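Long-range contact in dihydroorotase (Saccharomyces cerevisiae S288C, PDB 6L0G), which catalyses the reversible, zinc-dependent cyclisation of N-carbamoyl-L-aspartate to dihydroorotate in the third step of de novo pyrimidine synthesis: residues Gly20-Leu25 against Lys342-Ile347. Numbering follows the deposited sequence.
Sequences GAMCEL and KDISII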
loop_
_atom_site.group_PDB
_atom_site.type_symbol
_atom_site.label_atom_id
_atom_site.label_comp_id
_atom_site.label_asym_id
_atom_site.label_seq_id
_atom_site.Cartn_x
_atom_site.Cartn_y
_atom_site.Cartn_z
ATOM N N GLY A 20 28.985 6.550 -5.557
ATOM C CA GLY A 20 29.675 5.304 -5.852
ATOM C C GLY A 20 29.230 4.676 -7.157
ATOM O O GLY A 20 28.953 5.359 -8.153
ATOM N N ALA A 21 29.140 3.343 -7.147
ATOM C CA ALA A 21 28.819 2.621 -8.376
ATOM C C ALA A 21 27.422 2.963 -8.876
ATOM O O ALA A 21 27.201 3.050 -10.090
ATOM C CB ALA A 21 28.947 1.111 -8.149
ATOM N N MET A 22 26.463 3.166 -7.957
ATOM C CA MET A 22 25.112 3.549 -8.364
ATOM C C MET A 22 25.135 4.846 -9.161
ATOM O O MET A 22 24.476 4.965 -10.204
ATOM C CB MET A 22 24.205 3.703 -7.139
ATOM C CG MET A 22 22.792 4.122 -7.532
ATOM S SD MET A 22 21.967 2.645 -8.125
ATOM C CE MET A 22 21.995 2.785 -9.864
ATOM N N CYS A 23 25.887 5.831 -8.664
ATOM C CA CYS A 23 26.020 7.117 -9.346
ATOM C C CYS A 23 26.642 6.953 -10.729
ATOM O O CYS A 23 26.169 7.539 -11.708
ATOM C CB CYS A 23 26.852 8.062 -8.478
ATOM S SG CYS A 23 26.889 9.780 -9.034
ATOM N N GLU A 24 27.670 6.111 -10.835
ATOM C CA GLU A 24 28.279 5.850 -12.135
ATOM C C GLU A 24 27.279 5.241 -13.118
ATOM O O GLU A 24 27.337 5.518 -14.324
ATOM C CB GLU A 24 29.497 4.954 -11.946
ATOM C CG GLU A 24 30.620 5.693 -11.246
ATOM C CD GLU A 24 31.810 4.814 -10.934
ATOM O OE1 GLU A 24 31.803 3.630 -11.335
ATOM O OE2 GLU A 24 32.751 5.318 -10.286
ATOM N N LEU A 25 26.351 4.410 -12.628
ATOM C CA LEU A 25 25.312 3.858 -13.499
ATOM C C LEU A 25 24.295 4.921 -13.897
ATOM O O LEU A 25 23.913 5.020 -15.068
ATOM C CB LEU A 25 24.618 2.675 -12.812
ATOM C CG LEU A 25 23.388 2.022 -13.448
ATOM C CD1 LEU A 25 23.685 1.502 -14.852
ATOM C CD2 LEU A 25 22.882 0.872 -12.588
ATOM N N LYS A 342 27.985 -5.217 -12.723
ATOM C CA LYS A 342 28.740 -5.659 -11.560
ATOM C C LYS A 342 27.628 -5.995 -10.515
ATOM O O LYS A 342 26.856 -6.919 -10.739
ATOM C CB LYS A 342 29.760 -4.615 -11.145
ATOM C CG LYS A 342 30.608 -4.182 -12.375
ATOM C CD LYS A 342 31.723 -3.254 -11.934
ATOM C CE LYS A 342 32.527 -2.685 -13.077
ATOM N NZ LYS A 342 31.703 -1.848 -13.977
ATOM N N ASP A 343 27.522 -5.283 -9.380
ATOM C CA ASP A 343 26.521 -5.716 -8.373
ATOM C C ASP A 343 25.202 -4.945 -8.422
ATOM O O ASP A 343 24.339 -5.251 -7.592
ATOM C CB ASP A 343 27.021 -5.497 -6.935
ATOM C CG ASP A 343 28.318 -6.167 -6.634
ATOM O OD1 ASP A 343 28.733 -7.039 -7.415
ATOM O OD2 ASP A 343 28.896 -5.815 -5.591
ATOM N N ILE A 344 24.986 -3.987 -9.343
ATOM C CA ILE A 344 23.802 -3.135 -9.247
ATOM C C ILE A 344 22.813 -3.570 -10.309
ATOM O O ILE A 344 23.121 -3.548 -11.503
ATOM C CB ILE A 344 24.142 -1.649 -9.378
ATOM C CG1 ILE A 344 25.122 -1.221 -8.304
ATOM C CG2 ILE A 344 22.892 -0.809 -9.275
ATOM C CD1 ILE A 344 24.690 -1.574 -6.926
ATOM N N SER A 345 21.616 -3.935 -9.866
ATOM C CA SER A 345 20.461 -4.126 -10.727
ATOM C C SER A 345 19.336 -3.241 -10.208
ATOM O O SER A 345 19.013 -3.259 -9.012
ATOM C CB SER A 345 20.041 -5.586 -10.766
ATOM O OG SER A 345 21.169 -6.388 -11.093
ATOM N N ILE A 346 18.733 -2.512 -11.136
ATOM C CA ILE A 346 17.635 -1.574 -10.946
ATOM C C ILE A 346 16.442 -2.144 -11.682
ATOM O O ILE A 346 16.599 -2.513 -12.847
ATOM C CB ILE A 346 17.927 -0.216 -11.636
ATOM C CG1 ILE A 346 19.147 0.646 -11.253
ATOM C CG2 ILE A 346 16.789 0.690 -11.291
ATOM C CD1 ILE A 346 18.744 1.766 -10.177
ATOM N N ILE A 347 15.245 -2.090 -11.102
ATOM C CA ILE A 347 14.014 -2.343 -11.847
ATOM C C ILE A 347 13.477 -0.993 -12.314
ATOM O O ILE A 347 13.110 -0.168 -11.469
ATOM C CB ILE A 347 12.967 -3.104 -11.022
ATOM C CG1 ILE A 347 13.608 -4.332 -10.355
ATOM C CG2 ILE A 347 11.812 -3.524 -11.902
ATOM C CD1 ILE A 347 14.311 -5.268 -11.327
#
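Met-22 and Ile-344 mark the closest backbone approach, with their CA atoms 6.9 Å apart. The N-terminal part of helix 20-32 faces a loop that runs into the short strand 345-346. No hydrogen bond joins the two segments, and apolar side chains alone carry the contact. In this amidohydrolase-type metal-dependent hydrolase, with its TIM-barrel fold, the helix follows strand 5-15, which carries the probable zinc ligand His-14, with a second, His-16, just after its end. Strand 345-346 pairs with strand 338-339 in a two-stranded antiparallel hairpin near the C-terminus. The contact therefore sets this hairpin against the first helix after the metal-binding strand.

Ile-344 and Ile-346 both point at the helix, while Ser-345 between them points away. CG2 of Ile-344 rests against the ends of Met-22 and Leu-25, which lie side by side. That methyl lies 3.7 Å from CD2 of Leu-25 and 3.8 Å from CE of Met-22. The Met-22 chain lies nearly perpendicular to that of Ile-344. CG of Met-22 is anti to the backbone N (chi1 179°), but bends at chi2 and chi3 swing the thioether over to the isoleucines. With an alanine in place of Met-22, the CD1 methyl of Ile-346 would probably be left beside a gap, and CG2 of Ile-344 would lose one of its two main neighbours. Leu-25 and Ile-346 lie alongside each other and run opposite ways, with CD2 of Leu-25 4.0 Å from CG1 of Ile-346. Ala-21 adds a looser touch, its CB 4.5 Å from CG1 of Ile-344. Pro-261 also packs on both Met-22 and Ile-346, and Ile-338 of the paired strand touches Leu-25 and Ile-346. The tightest point is methyl to methyl: CE of Met-22 sits 3.4 Å from CD1 of Ile-346.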